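Local coordinates for protein purine nucleoside phosphorylase (Schistosoma mansoni, PDB 6B4Q) that catalyses the phosphorolysis of purine nucleosides such as inosine and guanosine, yielding the free base and a pentose 1-phosphate, at residues I115-G120 with M221-E226; G121-L126 with G215-G220; D130-K135 with S241-N246. All blocks are in the same frame, centred on the assembly; numbering follows the deposited sequence.

All three contacts reach one mixed sheet and are largely buried, though at different depths. Interaction 1 lies about 5 Å from the centre of the chain, interaction 3 about 13 Å and interaction 2 about 18 Å, where N123 and D217 are partly exposed. Strand 112-121 faces the loop entering helix 224-232 in interaction 1 and pairs with strand 218-220 in interaction 2; interaction 3 joins strand 131-139 to 236-246, which also neighbours 112-121. The chemistry shifts with place: a relay of side-chain polar groups in 1, loop-to-strand bonds gathered on one carbonyl in 2, regular antiparallel pairing with aliphatic packing in 3. N117 to S241 ties 1 to 3, and pyridin-4-ol touches all three.

Interaction 1 (I115-G120 with M221-E226). With CQG (pyridin-4-ol), chain H; DMS (dimethyl sulfoxide), chain F.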
ATOM      1  N   ILE A 115      11.903  -9.317  20.458  1.00 20.39           N
ATOM      2  CA  ILE A 115      12.214  -9.294  19.024  1.00 18.64           C
ATOM      3  C   ILE A 115      13.429  -8.421  18.729  1.00 21.44           C
ATOM      4  O   ILE A 115      13.548  -7.311  19.257  1.00 23.43           O
ATOM      5  CB  ILE A 115      11.016  -8.766  18.211  1.00 19.92           C
ATOM      6  CG1 ILE A 115       9.770  -9.526  18.515  1.00 22.12           C
ATOM      7  CG2 ILE A 115      11.293  -8.855  16.687  1.00 22.26           C
ATOM      8  CD1 ILE A 115       8.531  -8.916  17.838  1.00 25.32           C
ATOM      9  N   THR A 116      14.334  -8.911  17.869  1.00 20.61           N
ATOM     10  CA  THR A 116      15.403  -8.068  17.318  1.00 21.04           C
ATOM     11  C   THR A 116      15.341  -8.019  15.788  1.00 20.34           C
ATOM     12  O   THR A 116      14.816  -8.935  15.127  1.00 20.06           O
ATOM     13  CB  THR A 116      16.821  -8.524  17.777  1.00 20.52           C
ATOM     14  OG1 THR A 116      17.124  -9.857  17.313  1.00 22.69           O
ATOM     15  CG2 THR A 116      16.947  -8.495  19.282  1.00 21.70           C
ATOM     16  N   ASN A 117      15.883  -6.926  15.226  1.00 19.61           N
ATOM     17  CA  ASN A 117      15.949  -6.723  13.778  1.00 18.55           C
ATOM     18  C   ASN A 117      17.141  -5.837  13.423  1.00 19.87           C
ATOM     19  O   ASN A 117      17.779  -5.236  14.291  1.00 20.52           O
ATOM     20  CB  ASN A 117      14.632  -6.146  13.240  1.00 20.47           C
ATOM     21  CG  ASN A 117      14.335  -4.732  13.742  1.00 23.47           C
ATOM     22  OD1 ASN A 117      15.116  -3.831  13.537  1.00 23.98           O
ATOM     23  ND2 ASN A 117      13.164  -4.537  14.341  1.00 31.26           N
ATOM     24  N   LEU A 118      17.471  -5.825  12.122  1.00 18.75           N
ATOM     25  CA  LEU A 118      18.451  -4.915  11.535  1.00 19.07           C
ATOM     26  C   LEU A 118      17.720  -3.806  10.773  1.00 19.95           C
ATOM     27  O   LEU A 118      16.703  -4.053  10.104  1.00 21.12           O
ATOM     28  CB  LEU A 118      19.418  -5.667  10.627  1.00 22.88           C
ATOM     29  CG  LEU A 118      20.498  -6.475  11.407  1.00 27.68           C
ATOM     30  CD1 LEU A 118      20.777  -7.802  10.729  1.00 39.68           C
ATOM     31  CD2 LEU A 118      21.738  -5.635  11.524  1.00 31.22           C
ATOM     32  N   ALA A 119      18.187  -2.566  10.929  1.00 19.74           N
ATOM     33  CA  ALA A 119      17.451  -1.414  10.413  1.00 17.90           C
ATOM     34  C   ALA A 119      18.395  -0.310   9.941  1.00 21.19           C
ATOM     35  O   ALA A 119      19.580  -0.280  10.300  1.00 20.02           O
ATOM     36  CB  ALA A 119      16.502  -0.862  11.483  1.00 17.92           C
ATOM     37  N   GLY A 120      17.838   0.627   9.167  1.00 18.11           N
ATOM     38  CA  GLY A 120      18.537   1.850   8.791  1.00 20.18           C
ATOM     39  C   GLY A 120      18.189   3.025   9.704  1.00 19.69           C
ATOM     40  O   GLY A 120      17.052   3.152  10.155  1.00 19.21           O
ATOM     41  N   MET A 221      12.303  -3.685   7.366  1.00 17.23           N
ATOM     42  CA  MET A 221      11.398  -4.499   6.559  1.00 16.86           C
ATOM     43  C   MET A 221      10.722  -5.633   7.339  1.00 17.14           C
ATOM     44  O   MET A 221      10.241  -6.586   6.717  1.00 17.75           O
ATOM     45  CB  MET A 221      12.160  -5.106   5.368  1.00 19.91           C
ATOM     46  CG  MET A 221      12.924  -4.162   4.499  1.00 19.62           C
ATOM     47  SD  MET A 221      13.837  -5.064   3.199  1.00 19.02           S
ATOM     48  CE  MET A 221      14.933  -3.751   2.656  1.00 19.82           C
ATOM     49  N   SER A 222      10.677  -5.568   8.667  1.00 15.84           N
ATOM     50  CA  SER A 222      10.181  -6.675   9.476  1.00 17.94           C
ATOM     51  C   SER A 222       9.448  -6.129  10.698  1.00 17.74           C
ATOM     52  O   SER A 222       9.139  -4.931  10.784  1.00 17.34           O
ATOM     53  CB  SER A 222      11.333  -7.595   9.904  1.00 21.47           C
ATOM     54  OG  SER A 222      12.154  -6.919  10.838  1.00 23.95           O
ATOM     55  N   THR A 223       9.153  -7.048  11.638  1.00 17.50           N
ATOM     56  CA  THR A 223       8.779  -6.750  13.023  1.00 17.31           C
ATOM     57  C   THR A 223       7.348  -6.247  13.228  1.00 18.57           C
ATOM     58  O   THR A 223       6.625  -6.786  14.078  1.00 18.97           O
ATOM     59  CB  THR A 223       9.802  -5.774  13.606  1.00 19.47           C
ATOM     60  OG1 THR A 223      11.085  -6.429  13.655  1.00 22.66           O
ATOM     61  CG2 THR A 223       9.427  -5.383  15.031  1.00 21.73           C
ATOM     62  N   VAL A 224       6.915  -5.218  12.499  1.00 16.91           N
ATOM     63  CA  VAL A 224       5.563  -4.662  12.723  1.00 17.21           C
ATOM     64  C   VAL A 224       4.456  -5.697  12.534  1.00 16.39           C
ATOM     65  O   VAL A 224       3.512  -5.716  13.348  1.00 15.82           O
ATOM     66  CB  VAL A 224       5.377  -3.390  11.876  1.00 15.75           C
ATOM     67  CG1 VAL A 224       3.927  -2.967  11.791  1.00 16.85           C
ATOM     68  CG2 VAL A 224       6.197  -2.249  12.465  1.00 16.35           C
ATOM     69  N   PRO A 225       4.507  -6.618  11.549  1.00 15.70           N
ATOM     70  CA  PRO A 225       3.449  -7.649  11.469  1.00 15.17           C
ATOM     71  C   PRO A 225       3.353  -8.519  12.715  1.00 15.33           C
ATOM     72  O   PRO A 225       2.231  -8.747  13.230  1.00 16.21           O
ATOM     73  CB  PRO A 225       3.859  -8.464  10.216  1.00 16.33           C
ATOM     74  CG  PRO A 225       4.570  -7.433   9.350  1.00 17.51           C
ATOM     75  CD  PRO A 225       5.408  -6.682  10.370  1.00 17.45           C
ATOM     76  N   GLU A 226       4.504  -8.984  13.226  1.00 17.01           N
ATOM     77  CA  GLU A 226       4.522  -9.807  14.439  1.00 18.19           C
ATOM     78  C   GLU A 226       4.022  -9.032  15.652  1.00 17.86           C
ATOM     79  O   GLU A 226       3.285  -9.591  16.482  1.00 16.86           O
ATOM     80  CB  GLU A 226       5.941 -10.335  14.696  1.00 23.33           C
ATOM     81  CG  GLU A 226       6.414 -11.316  13.651  1.00 28.14           C
ATOM     82  CD  GLU A 226       7.238 -10.660  12.553  1.00 35.14           C
ATOM     83  OE1 GLU A 226       6.923  -9.520  12.162  1.00 26.45           O
ATOM     84  OE2 GLU A 226       8.220 -11.286  12.087  1.00 46.66           O
TER
HETATM   85  C4  CQG H 307      17.567  -0.443   5.729  0.97 24.25           C
HETATM   86  C3  CQG H 307      18.821   0.103   5.927  0.97 25.61           C
HETATM   87  C2  CQG H 307      19.484  -1.872   7.054  0.97 23.38           C
HETATM   88  C1  CQG H 307      18.234  -2.420   6.849  0.97 26.99           C
HETATM   89  O   CQG H 307      16.049  -2.272   5.999  0.97 21.96           O
HETATM   90  C   CQG H 307      17.300  -1.684   6.191  0.97 22.93           C
HETATM   91  N   CQG H 307      19.762  -0.615   6.584  0.97 22.80           N
HETATM   92  S   DMS F 305      15.949  -8.815  10.606  1.00 68.47           S
HETATM   93  O   DMS F 305      14.915  -7.836  10.154  1.00 66.88           O
HETATM   94  C1  DMS F 305      15.603 -10.441   9.871  1.00 68.54           C
HETATM   95  C2  DMS F 305      17.481  -8.512   9.724  1.00 72.37           C
HETATM   96  O   HOH W   1      15.336  -4.342   7.622  1.00 22.33           O
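N117 meets T223 through a single amide-to-hydroxyl bond, and round it the contact is at its tightest. The setting is the core of the alpha/beta fold of the purine nucleoside phosphorylase family: central strand 112-121 faces the loop that leads into helix 224-232. T223, the N-cap residue, has positive phi (76°) and is the middle residue of a gamma turn closed by V224 N and S222 O. CG of N117 lies between the backbone N and the carbonyl carbon (chi1 66°), which brings the amide across the T223 side chain at about a right angle. N117 ND2 donates to T223 OG1 over 2.9 Å, with the oxygen 23° out of the amide plane. OD1 of the same amide pairs with S241 OG, so both ends of N117 are held and the rotation of its amide is fixed. Next to this, I115 slides past T223 in the opposite sense, its CG2 3.9 Å from T223 OG1, while the looser CD1 reaches only to 4.3 Å from E226 CB.

Toward G120 the two segments part, and small molecules bridge them. One water accepts from M221 N, donates to L118 O at 2.8 Å, and also bonds to pyridin-4-ol (CQG) O at 2.7 Å. Closer to N117 lies a dimethyl sulfoxide, probably from the crystallisation liquor, with L118 CD1 against its C2. It ends a polar relay that starts at the N117 amide: T223 OG1 donates to S222 OG at 3.1 Å, and S222 OG donates to the dimethyl sulfoxide oxygen at 3.0 Å.

Interaction 2 (G121-L126 with G215-G220). With CQG (pyridin-4-ol), chain H.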
ATOM      1  N   GLY A 121      19.196   3.850   9.990  1.00 19.11           N
ATOM      2  CA  GLY A 121      18.976   5.057  10.788  1.00 20.33           C
ATOM      3  C   GLY A 121      18.488   6.236   9.956  1.00 21.15           C
ATOM      4  O   GLY A 121      19.035   6.528   8.885  1.00 22.49           O
ATOM      5  N   ILE A 122      17.464   6.935  10.462  1.00 21.31           N
ATOM      6  CA  ILE A 122      16.950   8.162   9.868  1.00 20.99           C
ATOM      7  C   ILE A 122      17.302   9.375  10.738  1.00 21.47           C
ATOM      8  O   ILE A 122      17.839  10.365  10.247  1.00 26.54           O
ATOM      9  CB  ILE A 122      15.420   8.066   9.647  1.00 20.61           C
ATOM     10  CG1 ILE A 122      15.018   6.882   8.735  1.00 20.92           C
ATOM     11  CG2 ILE A 122      14.902   9.380   9.100  1.00 22.16           C
ATOM     12  CD1 ILE A 122      15.484   6.984   7.299  1.00 23.03           C
ATOM     13  N   ASN A 123      17.006   9.298  12.039  1.00 22.46           N
ATOM     14  CA  ASN A 123      17.407  10.344  12.985  1.00 24.80           C
ATOM     15  C   ASN A 123      18.910  10.584  12.907  1.00 28.17           C
ATOM     16  O   ASN A 123      19.704   9.635  12.871  1.00 27.31           O
ATOM     17  CB  ASN A 123      17.001   9.903  14.403  1.00 25.84           C
ATOM     18  CG  ASN A 123      17.216  10.986  15.460  1.00 35.57           C
ATOM     19  OD1 ASN A 123      18.287  11.567  15.564  1.00 38.37           O
ATOM     20  ND2 ASN A 123      16.177  11.247  16.253  1.00 38.26           N
ATOM     21  N   ARG A 124      19.309  11.863  12.887  1.00 32.42           N
ATOM     22  CA  ARG A 124      20.723  12.189  12.708  1.00 33.76           C
ATOM     23  C   ARG A 124      21.593  11.796  13.902  1.00 34.67           C
ATOM     24  O   ARG A 124      22.807  11.708  13.740  1.00 38.74           O
ATOM     25  CB  ARG A 124      20.884  13.681  12.388  1.00 43.25           C
ATOM     26  CG  ARG A 124      20.343  13.995  10.992  1.00 47.48           C
ATOM     27  CD  ARG A 124      20.351  15.476  10.673  1.00 53.84           C
ATOM     28  NE  ARG A 124      19.885  15.743   9.312  1.00 56.33           N
ATOM     29  CZ  ARG A 124      20.657  15.695   8.227  1.00 56.19           C
ATOM     30  NH1 ARG A 124      21.949  15.375   8.319  1.00 51.77           N
ATOM     31  NH2 ARG A 124      20.125  15.961   7.039  1.00 57.45           N
ATOM     32  N   LYS A 125      21.018  11.515  15.074  1.00 36.95           N
ATOM     33  CA  LYS A 125      21.806  11.055  16.220  1.00 40.95           C
ATOM     34  C   LYS A 125      22.246   9.589  16.130  1.00 38.06           C
ATOM     35  O   LYS A 125      23.036   9.146  16.978  1.00 41.44           O
ATOM     36  CB  LYS A 125      21.004  11.233  17.521  1.00 44.87           C
ATOM     37  CG  LYS A 125      20.775  12.677  17.935  1.00 51.39           C
ATOM     38  CD  LYS A 125      19.884  12.731  19.168  1.00 56.69           C
ATOM     39  CE  LYS A 125      19.437  14.153  19.494  1.00 62.83           C
ATOM     40  NZ  LYS A 125      20.506  14.990  20.125  1.00 68.17           N
ATOM     41  N   LEU A 126      21.753   8.820  15.154  1.00 27.89           N
ATOM     42  CA  LEU A 126      21.994   7.383  15.094  1.00 25.69           C
ATOM     43  C   LEU A 126      23.194   7.033  14.200  1.00 27.35           C
ATOM     44  O   LEU A 126      23.316   7.544  13.081  1.00 30.85           O
ATOM     45  CB  LEU A 126      20.727   6.687  14.586  1.00 26.90           C
ATOM     46  CG  LEU A 126      19.500   6.790  15.507  1.00 25.16           C
ATOM     47  CD1 LEU A 126      18.302   6.068  14.886  1.00 25.45           C
ATOM     48  CD2 LEU A 126      19.812   6.242  16.898  1.00 27.69           C
ATOM     49  N   GLY A 215       8.843  12.210  10.769  1.00 30.39           N
ATOM     50  CA  GLY A 215       9.079  11.892  12.164  1.00 33.70           C
ATOM     51  C   GLY A 215       9.548  10.482  12.439  1.00 34.93           C
ATOM     52  O   GLY A 215       9.405  10.003  13.572  1.00 32.94           O
ATOM     53  N   CYS A 216      10.099   9.795  11.451  1.00 27.88           N
ATOM     54  CA  CYS A 216      10.607   8.448  11.651  1.00 27.70           C
ATOM     55  C   CYS A 216      12.041   8.518  12.150  1.00 23.60           C
ATOM     56  O   CYS A 216      12.821   9.379  11.723  1.00 24.98           O
ATOM     57  CB  CYS A 216      10.549   7.644  10.353  1.00 26.61           C
ATOM     58  SG  CYS A 216       8.885   7.503   9.653  1.00 30.11           S
ATOM     59  N   ASP A 217      12.385   7.623  13.074  1.00 20.81           N
ATOM     60  CA  ASP A 217      13.755   7.527  13.560  1.00 20.42           C
ATOM     61  C   ASP A 217      14.556   6.400  12.920  1.00 21.06           C
ATOM     62  O   ASP A 217      15.770   6.536  12.790  1.00 20.72           O
ATOM     63  CB  ASP A 217      13.777   7.334  15.086  1.00 22.60           C
ATOM     64  CG  ASP A 217      13.151   8.527  15.847  1.00 26.87           C
ATOM     65  OD1 ASP A 217      13.753   9.618  15.781  1.00 34.25           O
ATOM     66  OD2 ASP A 217      12.085   8.375  16.511  1.00 25.11           O
ATOM     67  N   VAL A 218      13.918   5.282  12.570  1.00 18.49           N
ATOM     68  CA  VAL A 218      14.574   4.119  11.956  1.00 19.16           C
ATOM     69  C   VAL A 218      13.617   3.534  10.920  1.00 18.51           C
ATOM     70  O   VAL A 218      12.415   3.797  10.944  1.00 18.40           O
ATOM     71  CB  VAL A 218      14.973   3.035  12.996  1.00 22.44           C
ATOM     72  CG1 VAL A 218      15.794   3.631  14.153  1.00 25.72           C
ATOM     73  CG2 VAL A 218      13.802   2.386  13.564  1.00 29.37           C
ATOM     74  N   VAL A 219      14.155   2.733   9.986  1.00 18.22           N
ATOM     75  CA  VAL A 219      13.349   2.093   8.940  1.00 17.28           C
ATOM     76  C   VAL A 219      13.834   0.655   8.738  1.00 17.46           C
ATOM     77  O   VAL A 219      15.042   0.383   8.747  1.00 16.35           O
ATOM     78  CB  VAL A 219      13.402   2.910   7.613  1.00 16.01           C
ATOM     79  CG1 VAL A 219      14.807   3.100   7.143  1.00 19.50           C
ATOM     80  CG2 VAL A 219      12.554   2.265   6.511  1.00 19.24           C
ATOM     81  N   GLY A 220      12.885  -0.272   8.554  1.00 15.89           N
ATOM     82  CA  GLY A 220      13.239  -1.648   8.256  1.00 17.49           C
ATOM     83  C   GLY A 220      12.058  -2.396   7.660  1.00 17.56           C
ATOM     84  O   GLY A 220      10.964  -1.849   7.494  1.00 17.35           O
TER
HETATM   85  C4  CQG H 307      17.567  -0.443   5.729  0.97 24.25           C
HETATM   86  C3  CQG H 307      18.821   0.103   5.927  0.97 25.61           C
HETATM   87  C2  CQG H 307      19.484  -1.872   7.054  0.97 23.38           C
HETATM   88  C1  CQG H 307      18.234  -2.420   6.849  0.97 26.99           C
HETATM   89  O   CQG H 307      16.049  -2.272   5.999  0.97 21.96           O
HETATM   90  C   CQG H 307      17.300  -1.684   6.191  0.97 22.93           C
HETATM   91  N   CQG H 307      19.762  -0.615   6.584  0.97 22.80           N
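I122 and N123 both send their backbone N-H to D217 O, at the point where strand 112-121 runs out beside the short antiparallel strand 218-220. G121 and V218 form a non-hydrogen-bonded pair there, and the chain then leaves the sheet through a type I beta turn, N123 to L126.

The backbone bonds come first. I122 N reaches D217 O at 2.9 Å from above the carbonyl plane, while N123 N reaches it at 3.1 Å, tilted less far. Both arrive from the same face, so two neighbouring peptide groups of the loop grip one oxygen.

The side-chain polar bonds reinforce this. N123 and D217 lie side by side and point the same way, their amide and carboxylate planes 31° apart. CG of N123 sits anti to its own nitrogen (chi1 -173°), and ND2 gives D217 OD1 a nearly straight bond of 3.0 Å, with the oxygen in the amide plane. The other carboxylate oxygen, OD2, takes V193 N from strand 189-196, so D217 links the loop to a third part of the sheet.

Apolar packing flanks the polar centre. CD1 of I122 touches V219 CG1 at 3.9 Å, next to helix 205-213, which covers both residues. On the other flank L126 crosses V218 at about a right angle, and its CD1 touches both V218 CG1 (3.6 Å) and D217 O (3.3 Å).

The far end of the N123 amide faces back into its own turn: OD1 accepts K125 N at 2.8 Å, in the carbonyl plane, an Asx turn.

Interaction 3 (D130-K135 with S241-N246); sequences DFVLIK and SLIANN. With CQG (pyridin-4-ol), chain H.
I243 packs on D130 and V132 through CB and its longer branch. I243 CB starts 3.6 Å from D130 O, the same oxygen that receives I243 N. With CG1 beside the backbone N and anti to the carbonyl carbon (chi1 -58°), the longer branch lies against D130 and V132: I243 CG1 is also close to D130 O and comes within 3.9 Å of V132 CG2. At the tip, I243 CD1 lies 3.9 Å from V132 CG2 as well.

The backbones here form the antiparallel pairing of strands 131-139 and 236-246 in the mixed sheet of the phosphorylase fold, their short segments at 141°. V132 and S241 form the hydrogen-bonded pair, exchanging N-H and C=O both ways, and I243 N reaches D130 O close to the line of the C=O bond (C=O...N 163°). F131 and L242 are the non-hydrogen-bonded pair. On their face L242 CD1 meets F131 CE1 at 4.0 Å, while R269 of helix 259-283 touches both side chains.

The V132 face carries S241, whose hydroxyl bonds to N117 OD1. I134 CD1 packs against S241 OG at 3.6 Å. Farther along, N245 OD1 lies 2.8 Å from the pyridin-4-ol nitrogen.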
ATOM      1  N   ASP A 130      24.603   1.303  16.751  1.00 25.12           N
ATOM      2  CA  ASP A 130      23.709   1.716  17.829  1.00 24.36           C
ATOM      3  C   ASP A 130      22.504   0.770  17.923  1.00 22.33           C
ATOM      4  O   ASP A 130      22.142   0.081  16.961  1.00 20.46           O
ATOM      5  CB  ASP A 130      23.216   3.156  17.596  1.00 23.19           C
ATOM      6  CG  ASP A 130      24.282   4.229  17.851  1.00 27.72           C
ATOM      7  OD1 ASP A 130      25.382   3.930  18.361  1.00 26.88           O
ATOM      8  OD2 ASP A 130      23.998   5.414  17.550  1.00 32.93           O
ATOM      9  N   PHE A 131      21.888   0.735  19.111  1.00 22.67           N
ATOM     10  CA  PHE A 131      20.642   0.007  19.360  1.00 21.23           C
ATOM     11  C   PHE A 131      19.493   0.998  19.569  1.00 22.65           C
ATOM     12  O   PHE A 131      19.678   2.037  20.219  1.00 24.57           O
ATOM     13  CB  PHE A 131      20.742  -0.858  20.622  1.00 23.83           C
ATOM     14  CG  PHE A 131      21.875  -1.850  20.618  1.00 26.37           C
ATOM     15  CD1 PHE A 131      21.857  -2.950  19.772  1.00 28.82           C
ATOM     16  CD2 PHE A 131      22.910  -1.710  21.503  1.00 29.55           C
ATOM     17  CE1 PHE A 131      22.893  -3.860  19.791  1.00 29.88           C
ATOM     18  CE2 PHE A 131      23.943  -2.634  21.541  1.00 33.55           C
ATOM     19  CZ  PHE A 131      23.927  -3.706  20.678  1.00 30.67           C
ATOM     20  N   VAL A 132      18.294   0.662  19.077  1.00 20.45           N
ATOM     21  CA  VAL A 132      17.117   1.509  19.277  1.00 19.70           C
ATOM     22  C   VAL A 132      15.990   0.686  19.911  1.00 21.42           C
ATOM     23  O   VAL A 132      15.540  -0.307  19.322  1.00 19.88           O
ATOM     24  CB  VAL A 132      16.658   2.146  17.953  1.00 20.95           C
ATOM     25  CG1 VAL A 132      15.395   2.955  18.145  1.00 26.05           C
ATOM     26  CG2 VAL A 132      17.757   3.028  17.408  1.00 22.31           C
ATOM     27  N   LEU A 133      15.562   1.093  21.120  1.00 19.74           N
ATOM     28  CA  LEU A 133      14.360   0.557  21.743  1.00 18.55           C
ATOM     29  C   LEU A 133      13.150   1.151  21.016  1.00 20.82           C
ATOM     30  O   LEU A 133      12.945   2.366  21.026  1.00 20.88           O
ATOM     31  CB  LEU A 133      14.333   0.889  23.240  1.00 20.69           C
ATOM     32  CG  LEU A 133      15.570   0.502  24.056  1.00 20.57           C
ATOM     33  CD1 LEU A 133      15.452   0.939  25.512  1.00 26.83           C
ATOM     34  CD2 LEU A 133      15.804  -0.996  23.959  1.00 24.78           C
ATOM     35  N   ILE A 134      12.335   0.308  20.398  1.00 17.40           N
ATOM     36  CA  ILE A 134      11.210   0.808  19.590  1.00 17.62           C
ATOM     37  C   ILE A 134      10.054   1.180  20.516  1.00 19.32           C
ATOM     38  O   ILE A 134       9.605   0.363  21.333  1.00 19.75           O
ATOM     39  CB  ILE A 134      10.781  -0.230  18.549  1.00 18.17           C
ATOM     40  CG1 ILE A 134      11.947  -0.520  17.592  1.00 19.24           C
ATOM     41  CG2 ILE A 134       9.553   0.281  17.783  1.00 17.94           C
ATOM     42  CD1 ILE A 134      11.650  -1.599  16.543  1.00 25.83           C
ATOM     43  N   LYS A 135       9.571   2.426  20.403  1.00 18.56           N
ATOM     44  CA  LYS A 135       8.500   2.941  21.246  1.00 18.70           C
ATOM     45  C   LYS A 135       7.196   3.191  20.486  1.00 18.87           C
ATOM     46  O   LYS A 135       6.184   3.520  21.122  1.00 20.85           O
ATOM     47  CB  LYS A 135       8.936   4.240  21.939  1.00 26.48           C
ATOM     48  CG  LYS A 135       9.152   5.424  21.007  1.00 28.22           C
ATOM     49  CD  LYS A 135       9.583   6.672  21.800  1.00 38.16           C
ATOM     50  CE  LYS A 135       9.788   7.857  20.856  1.00 41.88           C
ATOM     51  NZ  LYS A 135      10.317   9.052  21.578  1.00 47.17           N
ATOM     52  N   SER A 241      15.999  -2.548  17.514  1.00 17.80           N
ATOM     53  CA  SER A 241      16.672  -2.478  16.213  1.00 16.51           C
ATOM     54  C   SER A 241      18.182  -2.286  16.402  1.00 18.11           C
ATOM     55  O   SER A 241      18.612  -1.481  17.231  1.00 21.70           O
ATOM     56  CB  SER A 241      16.140  -1.319  15.365  1.00 17.11           C
ATOM     57  OG  SER A 241      14.814  -1.520  14.866  1.00 20.43           O
ATOM     58  N   LEU A 242      18.985  -3.016  15.606  1.00 17.55           N
ATOM     59  CA  LEU A 242      20.416  -2.760  15.452  1.00 16.88           C
ATOM     60  C   LEU A 242      20.611  -1.921  14.192  1.00 20.52           C
ATOM     61  O   LEU A 242      20.167  -2.314  13.109  1.00 20.21           O
ATOM     62  CB  LEU A 242      21.199  -4.070  15.352  1.00 21.12           C
ATOM     63  CG  LEU A 242      22.680  -3.936  14.966  1.00 20.72           C
ATOM     64  CD1 LEU A 242      23.471  -3.048  15.925  1.00 22.92           C
ATOM     65  CD2 LEU A 242      23.320  -5.330  14.961  1.00 23.04           C
ATOM     66  N   ILE A 243      21.241  -0.764  14.335  1.00 17.93           N
ATOM     67  CA  ILE A 243      21.398   0.176  13.226  1.00 19.99           C
ATOM     68  C   ILE A 243      22.607  -0.224  12.389  1.00 20.41           C
ATOM     69  O   ILE A 243      23.736  -0.283  12.883  1.00 21.60           O
ATOM     70  CB  ILE A 243      21.547   1.613  13.742  1.00 20.39           C
ATOM     71  CG1 ILE A 243      20.335   2.038  14.589  1.00 21.33           C
ATOM     72  CG2 ILE A 243      21.825   2.580  12.590  1.00 20.24           C
ATOM     73  CD1 ILE A 243      18.974   1.885  13.842  1.00 21.56           C
ATOM     74  N   ALA A 244      22.384  -0.511  11.112  1.00 21.49           N
ATOM     75  CA  ALA A 244      23.491  -0.887  10.243  1.00 22.26           C
ATOM     76  C   ALA A 244      24.185   0.300   9.573  1.00 20.12           C
ATOM     77  O   ALA A 244      25.344   0.177   9.178  1.00 20.80           O
ATOM     78  CB  ALA A 244      22.983  -1.851   9.170  1.00 23.43           C
ATOM     79  N   ASN A 245      23.522   1.441   9.469  1.00 20.83           N
ATOM     80  CA  ASN A 245      23.968   2.582   8.687  1.00 22.19           C
ATOM     81  C   ASN A 245      22.979   3.697   8.930  1.00 25.13           C
ATOM     82  O   ASN A 245      21.854   3.438   9.355  1.00 24.52           O
ATOM     83  CB  ASN A 245      24.004   2.261   7.206  1.00 21.50           C
ATOM     84  CG  ASN A 245      22.608   2.030   6.641  1.00 27.93           C
ATOM     85  OD1 ASN A 245      21.927   1.065   7.022  1.00 28.15           O
ATOM     86  ND2 ASN A 245      22.159   2.925   5.739  1.00 26.11           N
ATOM     87  N   ASN A 246      23.376   4.930   8.589  1.00 22.48           N
ATOM     88  CA  ASN A 246      22.457   6.072   8.612  1.00 20.49           C
ATOM     89  C   ASN A 246      22.113   6.435   7.164  1.00 21.66           C
ATOM     90  O   ASN A 246      22.965   6.949   6.425  1.00 21.94           O
ATOM     91  CB  ASN A 246      23.055   7.273   9.356  1.00 23.85           C
ATOM     92  CG  ASN A 246      22.042   8.359   9.569  1.00 26.18           C
ATOM     93  OD1 ASN A 246      21.646   9.012   8.614  1.00 25.08           O
ATOM     94  ND2 ASN A 246      21.577   8.545  10.824  1.00 26.37           N
TER
HETATM   95  C4  CQG H 307      17.567  -0.443   5.729  0.97 24.25           C
HETATM   96  C3  CQG H 307      18.821   0.103   5.927  0.97 25.61           C
HETATM   97  C2  CQG H 307      19.484  -1.872   7.054  0.97 23.38           C
HETATM   98  C1  CQG H 307      18.234  -2.420   6.849  0.97 26.99           C
HETATM   99  O   CQG H 307      16.049  -2.272   5.999  0.97 21.96           O
HETATM  100  C   CQG H 307      17.300  -1.684   6.191  0.97 22.93           C
HETATM  101  N   CQG H 307      19.762  -0.615   6.584  0.97 22.80           N